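Penicillin binding protein 2X (Streptococcus thermophilus, PDB 5U47) probably acts as a transpeptidase that cross-links adjacent peptidoglycan strands during septal cell wall synthesis and is a target of beta-lactam antibiotics. Local coordinates at residues D281-N284 / E288-Y291; R343-A348 / Y353-G358; M533-D538 / E568-G573. The protein carries 1 engineered substitution. One frame throughout, in Å; residues are numbered along the deposited sequence.

Interaction 1. Residues D281-N284 / E288-Y291; sequences DWVN and EAQY
The backbone carbonyl of Asn-284 is held twice from across the contact: Glu-288 N lies 3.0 Å from Asn-284 O, and Ala-289 N also lies 3.0 Å from Asn-284 O. The two N-H groups reach this oxygen from opposite faces of the carbonyl plane, the bond from Ala-289 being the straighter of the two. With donors four and five residues further on, the two bonds close a turn that is not part of a regular helix.

In the reverse direction, Asn-284 N donates to the side chain of Glu-288, with 3.0 Å from N to OE1 and a nearly straight N-H...O angle of 172°. OE1 is met from above the carboxylate plane. Glu-288 is modelled in two conformers; this bond holds for the one described here and may not persist in the other. In this conformer the chain is extended beyond CG (chi2 -176°) and runs alongside Asn-284, with Glu-288 CG 3.8 Å from Asn-284 CB. The side-chain amide of Asn-284 turns to the residues between the segments, where OD1 accepts from Leu-286 N. Before the turn, Asp-281 OD1 accepts from Val-283 N, an Asx turn, while OD2 forms a salt bridge with Arg-285.

Apolar contact is slight: Val-283 CG1 lies 3.8 Å from Ala-289 CB.

The whole turn belongs to the loop between strand 258-264 and helix 297-308 of the transpeptidase domain. Gln-263, at the end of that strand, donates to Val-283 O, and beyond the turn Tyr-291 packs on helix 416-427 and hydrogen-bonds through its hydroxyl to Tyr-544 of strand 541-548.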
loop_
_atom_site.group_PDB
_atom_site.type_symbol
_atom_site.label_atom_id
_atom_site.label_comp_id
_atom_site.label_asym_id
_atom_site.label_seq_id
_atom_site.Cartn_x
_atom_site.Cartn_y
_atom_site.Cartn_z
ATOM N N ASP A 281 8.830 -15.294 1.151
ATOM C CA ASP A 281 8.305 -14.738 2.385
ATOM C C ASP A 281 6.967 -14.106 2.059
ATOM O O ASP A 281 6.901 -13.203 1.219
ATOM C CB ASP A 281 9.281 -13.675 2.900
ATOM C CG ASP A 281 8.954 -13.177 4.319
ATOM O OD1 ASP A 281 7.820 -13.340 4.804
ATOM O OD2 ASP A 281 9.868 -12.595 4.947
ATOM N N TRP A 282 5.916 -14.572 2.731
ATOM C CA TRP A 282 4.560 -14.098 2.496
ATOM C C TRP A 282 4.215 -12.778 3.189
ATOM O O TRP A 282 3.149 -12.232 2.955
ATOM C CB TRP A 282 3.567 -15.175 2.952
ATOM C CG TRP A 282 3.604 -16.410 2.094
ATOM C CD1 TRP A 282 4.424 -17.478 2.229
ATOM C CD2 TRP A 282 2.780 -16.672 0.953
ATOM N NE1 TRP A 282 4.171 -18.400 1.233
ATOM C CE2 TRP A 282 3.162 -17.928 0.440
ATOM C CE3 TRP A 282 1.766 -15.959 0.307
ATOM C CZ2 TRP A 282 2.552 -18.499 -0.680
ATOM C CZ3 TRP A 282 1.161 -16.527 -0.810
ATOM C CH2 TRP A 282 1.557 -17.789 -1.288
ATOM N N VAL A 283 5.109 -12.257 4.025
ATOM C CA VAL A 283 4.821 -11.040 4.797
ATOM C C VAL A 283 4.931 -9.811 3.908
ATOM O O VAL A 283 5.881 -9.693 3.139
ATOM C CB VAL A 283 5.766 -10.939 6.013
ATOM C CG1 VAL A 283 5.501 -9.685 6.812
ATOM C CG2 VAL A 283 5.585 -12.164 6.931
ATOM N N ASN A 284 3.937 -8.921 3.976
ATOM C CA ASN A 284 3.958 -7.699 3.170
ATOM C C ASN A 284 4.913 -6.708 3.822
ATOM O O ASN A 284 4.716 -6.299 4.975
ATOM C CB ASN A 284 2.553 -7.123 3.003
ATOM C CG ASN A 284 2.508 -5.987 2.001
ATOM O OD1 ASN A 284 3.081 -4.915 2.241
ATOM N ND2 ASN A 284 1.831 -6.209 0.873
ATOM N N GLU A 288 2.885 -4.791 6.824
ATOM C CA GLU A 288 2.713 -5.878 7.793
ATOM C C GLU A 288 3.951 -6.108 8.623
ATOM O O GLU A 288 3.871 -6.202 9.850
ATOM C CB GLU A 288 2.323 -7.185 7.101
ATOM C CG GLU A 288 0.952 -7.153 6.477
ATOM C CD GLU A 288 0.548 -8.481 5.885
ATOM O OE1 GLU A 288 1.452 -9.309 5.616
ATOM O OE2 GLU A 288 -0.674 -8.683 5.684
ATOM N N ALA A 289 5.095 -6.220 7.954
ATOM C CA ALA A 289 6.364 -6.471 8.647
ATOM C C ALA A 289 6.689 -5.384 9.689
ATOM O O ALA A 289 6.576 -4.204 9.393
ATOM C CB ALA A 289 7.510 -6.546 7.638
ATOM N N GLN A 290 7.046 -5.800 10.902
ATOM C CA GLN A 290 7.482 -4.880 11.960
ATOM C C GLN A 290 8.972 -5.091 12.150
ATOM O O GLN A 290 9.417 -6.224 12.228
ATOM C CB GLN A 290 6.772 -5.147 13.283
ATOM C CG GLN A 290 5.300 -4.797 13.225
ATOM C CD GLN A 290 4.594 -4.960 14.546
ATOM O OE1 GLN A 290 3.560 -4.342 14.776
ATOM N NE2 GLN A 290 5.139 -5.795 15.423
ATOM N N TYR A 291 9.740 -4.017 12.240
ATOM C CA TYR A 291 11.182 -4.169 12.392
ATOM C C TYR A 291 11.794 -2.963 13.096
ATOM O O TYR A 291 11.183 -1.894 13.175
ATOM C CB TYR A 291 11.807 -4.375 10.989
ATOM C CG TYR A 291 11.603 -3.195 10.017
ATOM C CD1 TYR A 291 10.423 -3.054 9.265
ATOM C CD2 TYR A 291 12.589 -2.242 9.854
ATOM C CE1 TYR A 291 10.245 -1.985 8.406
ATOM C CE2 TYR A 291 12.435 -1.170 8.973
ATOM C CZ TYR A 291 11.262 -1.036 8.259
ATOM O OH TYR A 291 11.119 0.037 7.409
#

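Interaction 2. Residues R343-A348 / Y353-G358; sequences RTMSFA and YSSNVG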
loop_
_atom_site.group_PDB
_atom_site.type_symbol
_atom_site.label_atom_id
_atom_site.label_comp_id
_atom_site.label_asym_id
_atom_site.label_seq_id
_atom_site.Cartn_x
_atom_site.Cartn_y
_atom_site.Cartn_z
ATOM N N ARG A 343 37.263 9.387 18.439
ATOM C CA ARG A 343 37.560 10.687 17.836
ATOM C C ARG A 343 36.569 11.770 18.281
ATOM O O ARG A 343 35.425 11.478 18.657
ATOM C CB ARG A 343 37.590 10.560 16.303
ATOM C CG ARG A 343 37.733 11.868 15.522
ATOM C CD ARG A 343 37.982 11.634 14.036
ATOM N NE ARG A 343 37.065 10.645 13.454
ATOM C CZ ARG A 343 37.020 10.321 12.162
ATOM N NH1 ARG A 343 37.800 10.932 11.273
ATOM N NH2 ARG A 343 36.157 9.395 11.750
ATOM N N THR A 344 37.039 13.016 18.243
ATOM C CA THR A 344 36.242 14.176 18.605
ATOM C C THR A 344 35.565 14.683 17.339
ATOM O O THR A 344 36.217 14.857 16.309
ATOM C CB THR A 344 37.110 15.275 19.242
ATOM O OG1 THR A 344 37.758 14.742 20.397
ATOM C CG2 THR A 344 36.271 16.477 19.658
ATOM N N MET A 345 34.253 14.897 17.419
ATOM C CA MET A 345 33.463 15.347 16.281
ATOM C C MET A 345 32.445 16.402 16.620
ATOM O O MET A 345 31.964 16.497 17.739
ATOM C CB MET A 345 32.646 14.182 15.717
ATOM C CG MET A 345 33.413 13.149 14.933
ATOM S SD MET A 345 32.316 11.793 14.477
ATOM C CE MET A 345 32.110 10.984 16.064
ATOM N N SER A 346 32.106 17.165 15.596
ATOM C CA SER A 346 31.017 18.126 15.630
ATOM C C SER A 346 29.728 17.277 15.664
ATOM O O SER A 346 29.770 16.113 15.277
ATOM C CB SER A 346 31.082 18.934 14.334
ATOM O OG SER A 346 30.003 19.798 14.166
ATOM N N PHE A 347 28.603 17.814 16.138
ATOM C CA PHE A 347 27.352 17.033 16.114
ATOM C C PHE A 347 26.877 16.814 14.683
ATOM O O PHE A 347 26.267 15.781 14.377
ATOM C CB PHE A 347 26.243 17.657 16.968
ATOM C CG PHE A 347 26.412 17.410 18.441
ATOM C CD1 PHE A 347 26.026 16.194 18.997
ATOM C CD2 PHE A 347 26.960 18.375 19.268
ATOM C CE1 PHE A 347 26.178 15.948 20.353
ATOM C CE2 PHE A 347 27.122 18.135 20.629
ATOM C CZ PHE A 347 26.731 16.918 21.171
ATOM N N ALA A 348 27.167 17.781 13.809
ATOM C CA ALA A 348 26.792 17.667 12.391
ATOM C C ALA A 348 27.581 16.522 11.763
ATOM O O ALA A 348 27.041 15.726 10.975
ATOM C CB ALA A 348 27.074 18.971 11.662
ATOM N N TYR A 353 28.344 10.854 10.112
ATOM C CA TYR A 353 29.050 9.633 10.451
ATOM C C TYR A 353 28.153 8.541 11.012
ATOM O O TYR A 353 28.590 7.407 11.199
ATOM C CB TYR A 353 30.125 10.018 11.492
ATOM C CG TYR A 353 31.167 8.989 11.829
ATOM C CD1 TYR A 353 32.226 8.752 10.960
ATOM C CD2 TYR A 353 31.148 8.305 13.053
ATOM C CE1 TYR A 353 33.213 7.833 11.265
ATOM C CE2 TYR A 353 32.145 7.381 13.378
ATOM C CZ TYR A 353 33.170 7.151 12.471
ATOM O OH TYR A 353 34.176 6.253 12.750
ATOM N N SER A 354 26.897 8.888 11.270
ATOM C CA SER A 354 25.926 7.985 11.876
ATOM C C SER A 354 26.437 7.499 13.249
ATOM O O SER A 354 26.417 6.310 13.555
ATOM C CB SER A 354 25.585 6.829 10.954
ATOM O OG SER A 354 24.317 6.276 11.309
ATOM N N SER A 355 26.862 8.452 14.071
ATOM C CA SER A 355 27.328 8.172 15.422
ATOM C C SER A 355 26.166 7.967 16.392
ATOM O O SER A 355 25.431 8.908 16.678
ATOM C CB SER A 355 28.201 9.327 15.925
ATOM O OG SER A 355 28.547 9.167 17.299
ATOM N N ASN A 356 26.004 6.737 16.886
ATOM C CA ASN A 356 24.983 6.426 17.901
ATOM C C ASN A 356 25.198 7.233 19.188
ATOM O O ASN A 356 24.232 7.639 19.845
ATOM C CB ASN A 356 25.003 4.946 18.283
ATOM C CG ASN A 356 24.440 4.047 17.219
ATOM O OD1 ASN A 356 23.825 4.489 16.244
ATOM N ND2 ASN A 356 24.620 2.763 17.417
ATOM N N VAL A 357 26.461 7.443 19.549
ATOM C CA VAL A 357 26.821 8.198 20.751
ATOM C C VAL A 357 26.365 9.651 20.633
ATOM O O VAL A 357 25.726 10.190 21.547
ATOM C CB VAL A 357 28.343 8.139 21.013
ATOM C CG1 VAL A 357 28.740 9.067 22.144
ATOM C CG2 VAL A 357 28.788 6.706 21.309
ATOM N N GLY A 358 26.688 10.274 19.503
ATOM C CA GLY A 358 26.312 11.658 19.255
ATOM C C GLY A 358 24.805 11.834 19.285
ATOM O O GLY A 358 24.290 12.800 19.849
#
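An arginine and a methionine both press on one tyrosine here, and neither meets it squarely. The guanidinium of Arg-343 stands almost perpendicular to the Tyr-353 ring, the two planes 86° apart, and it brings its own edge to the ring: Arg-343 NH2 is 3.4 Å from Tyr-353 CE1 and 3.8 Å from Tyr-353 CZ. The bend of the arginine at chi3 (47°) swings the group round to this position. Met-345 crosses the tyrosine at about a right angle on the CD2 side. Its sulfur lies 4.4 Å from the ring centroid, obliquely placed, and Met-345 SD comes within 3.9 Å of Tyr-353 CD2, a Met-aromatic contact. Both polar ends have partners beyond the contact, Arg-343 NH1 in a salt bridge with Glu-481 and the tyrosine hydroxyl in a hydrogen bond with Ser-334.

Tyr-353 directly precedes Ser-354 in the chain, and Ser-354 to Asn-356 probably form the SxN motif of the penicillin-binding transpeptidases; Ser-354 OG hydrogen-bonds to Lys-298 and Lys-505, consistent with the SxxK and K(T/S)G motifs. Ser-354 leaves helix 347-352 with positive phi in a Schellman motif. Directly after it, Ser-355 caps helix 356-366: with OG anti to the backbone N (chi1 173°), it accepts from Gly-358 N, 3.1 Å from that nitrogen to Ser-355 OG. The same OG also bonds to Asp-332 and Tyr-317, so three partners fix this hydroxyl. The Met-345 methyl approaches it too, CE lying 4.2 Å from Ser-355 OG.

At the far end of the contact Phe-347 turns its ring edge to Gly-358, with the carbonyl oxygen in the ring plane and Phe-347 CE1 3.7 Å from Gly-358 O.

Interaction 3. Residues M533-D538 / E568-G573; sequences MVPSED and EAMSMG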
loop_
_atom_site.group_PDB
_atom_site.type_symbol
_atom_site.label_atom_id
_atom_site.label_comp_id
_atom_site.label_asym_id
_atom_site.label_seq_id
_atom_site.Cartn_x
_atom_site.Cartn_y
_atom_site.Cartn_z
ATOM N N MET A 533 16.009 12.000 -0.673
ATOM C CA MET A 533 15.073 13.029 -1.079
ATOM C C MET A 533 15.763 13.942 -2.078
ATOM O O MET A 533 16.879 14.395 -1.857
ATOM C CB MET A 533 14.581 13.841 0.130
ATOM C CG MET A 533 13.938 12.985 1.211
ATOM S SD MET A 533 13.465 13.953 2.633
ATOM C CE MET A 533 13.020 12.724 3.856
ATOM N N VAL A 534 15.092 14.201 -3.188
ATOM C CA VAL A 534 15.672 14.995 -4.237
ATOM C C VAL A 534 14.594 15.865 -4.874
ATOM O O VAL A 534 13.428 15.436 -4.947
ATOM C CB VAL A 534 16.332 14.064 -5.292
ATOM C CG1 VAL A 534 15.291 13.241 -6.031
ATOM C CG2 VAL A 534 17.178 14.846 -6.280
ATOM N N PRO A 535 14.902 17.121 -5.205
ATOM C CA PRO A 535 16.160 17.802 -4.879
ATOM C C PRO A 535 16.128 18.105 -3.384
ATOM O O PRO A 535 15.064 18.076 -2.778
ATOM C CB PRO A 535 16.113 19.093 -5.697
ATOM C CG PRO A 535 14.906 19.016 -6.550
ATOM C CD PRO A 535 14.009 17.944 -6.028
ATOM N N SER A 536 17.273 18.391 -2.791
ATOM C CA SER A 536 17.349 18.548 -1.348
ATOM C C SER A 536 16.559 19.710 -0.746
ATOM O O SER A 536 15.839 19.539 0.233
ATOM C CB SER A 536 18.817 18.643 -0.916
ATOM O OG SER A 536 18.902 18.854 0.480
ATOM N N GLU A 537 16.683 20.878 -1.349
ATOM C CA GLU A 537 16.086 22.068 -0.803
ATOM C C GLU A 537 14.557 22.156 -0.953
ATOM O O GLU A 537 13.901 22.699 -0.089
ATOM C CB GLU A 537 16.772 23.277 -1.430
ATOM C CG GLU A 537 16.718 24.517 -0.585
ATOM C CD GLU A 537 17.784 25.508 -1.007
ATOM O OE1 GLU A 537 17.660 26.086 -2.107
ATOM O OE2 GLU A 537 18.745 25.699 -0.228
ATOM N N ASP A 538 14.025 21.611 -2.034
ATOM C CA ASP A 538 12.577 21.617 -2.324
ATOM C C ASP A 538 12.241 20.207 -2.884
ATOM O O ASP A 538 12.101 20.025 -4.089
ATOM C CB ASP A 538 12.298 22.730 -3.334
ATOM C CG ASP A 538 10.827 22.842 -3.735
ATOM O OD1 ASP A 538 9.937 22.213 -3.085
ATOM O OD2 ASP A 538 10.574 23.589 -4.724
ATOM N N GLU A 568 15.092 8.424 -13.130
ATOM C CA GLU A 568 13.960 8.110 -13.999
ATOM C C GLU A 568 12.754 8.928 -13.558
ATOM O O GLU A 568 12.062 9.487 -14.392
ATOM C CB GLU A 568 13.617 6.616 -13.963
ATOM C CG GLU A 568 12.602 6.184 -15.032
ATOM C CD GLU A 568 13.127 6.294 -16.465
ATOM O OE1 GLU A 568 14.361 6.448 -16.670
ATOM O OE2 GLU A 568 12.298 6.222 -17.398
ATOM N N ALA A 569 12.524 9.013 -12.244
ATOM C CA ALA A 569 11.397 9.778 -11.713
ATOM C C ALA A 569 11.476 11.243 -12.117
ATOM O O ALA A 569 10.473 11.838 -12.556
ATOM C CB ALA A 569 11.326 9.671 -10.198
ATOM N N MET A 570 12.666 11.824 -11.943
ATOM C CA MET A 570 12.889 13.221 -12.327
ATOM C C MET A 570 12.716 13.431 -13.840
ATOM O O MET A 570 12.155 14.438 -14.259
ATOM C CB MET A 570 14.269 13.710 -11.878
ATOM C CG MET A 570 14.430 13.851 -10.374
ATOM S SD MET A 570 13.393 15.125 -9.616
ATOM C CE MET A 570 14.152 16.617 -10.230
ATOM N N SER A 571 13.168 12.477 -14.656
ATOM C CA SER A 571 13.058 12.628 -16.104
ATOM C C SER A 571 11.603 12.566 -16.610
ATOM O O SER A 571 11.322 13.064 -17.697
ATOM C CB SER A 571 13.879 11.560 -16.838
ATOM O OG SER A 571 13.254 10.290 -16.702
ATOM N N MET A 572 10.691 11.974 -15.830
ATOM C CA MET A 572 9.294 11.815 -16.268
ATOM C C MET A 572 8.450 13.090 -16.253
ATOM O O MET A 572 7.642 13.297 -17.170
ATOM C CB MET A 572 8.615 10.685 -15.502
ATOM C CG MET A 572 9.168 9.329 -15.920
ATOM S SD MET A 572 8.587 7.938 -14.932
ATOM C CE MET A 572 6.885 7.839 -15.479
ATOM N N GLY A 573 8.626 13.939 -15.244
ATOM C CA GLY A 573 7.904 15.220 -15.197
ATOM C C GLY A 573 6.397 15.079 -15.085
ATOM O O GLY A 573 5.895 14.428 -14.171
#
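Val-534 and Met-570 mark the closest approach of the two backbones, their CA atoms 8.7 Å apart, a separation bridged by side chains alone. Val-534 is the last residue of strand 526-534. The peptide bond that follows, into Pro-535, is cis, and it kinks the chain out of the strand and into the loop that leads to strand 541-548. On the other side, residues 568-572 form the end of helix 558-572. The helix stops at Gly-573, a poorly ordered glycine with positive phi that is also the N-cap of the short helix 574-577. Just before this stop, Ser-571 OG donates back to the carbonyl of Glu-568, with 2.7 Å from OG to that oxygen.

The pairing joins the end of a strand to a helix lying over the central antiparallel sheet of the penicillin-recognising fold. Met-570 and Ala-569 reach Tyr-541 of the adjacent strand 541-548, and Glu-568 and Met-572 rest on the region of helix 224-241, which shares this side of the sheet. Met-533, the residue before Val-534, turns instead to helix 416-427.

Met-570 supplies the whole of the helix's share. Its three side-chain torsions all lie near -68°, curling the chain so that CG and the methyl meet different partners. Val-534, with chi1 67°, offers CG1, which sits 4.5 Å from Met-570 CG. Further out, the methyl reaches the proline ring: CE is 4.4 Å from Pro-535 CD. These are loose van der Waals contacts between carbon atoms. Pro-535 and Met-570 also touch a neighbouring molecule in the crystal, and beyond them Ser-536 and Glu-537 are tied down by their carbonyls, both bonded to Arg-470.

Overall arrangement
All three contacts lie in the transpeptidase domain, yet they are separate, with centres 29 to 32 Å apart and nearest atoms about 13 to 14 Å apart. Interaction 2 is the buried one; its second segment carries the probable SxN motif, and its contact is made by aromatic, sulfur and charged groups. Interaction 1 is partly buried and wholly loop, and it depends on hydrogen bonds. Interaction 3, also partly buried, is purely apolar and joins a sheet strand to a covering helix. The second segment of interaction 1 and the helix of interaction 3 both reach strand 541-548, whereas interaction 2 rests on strand 316-318.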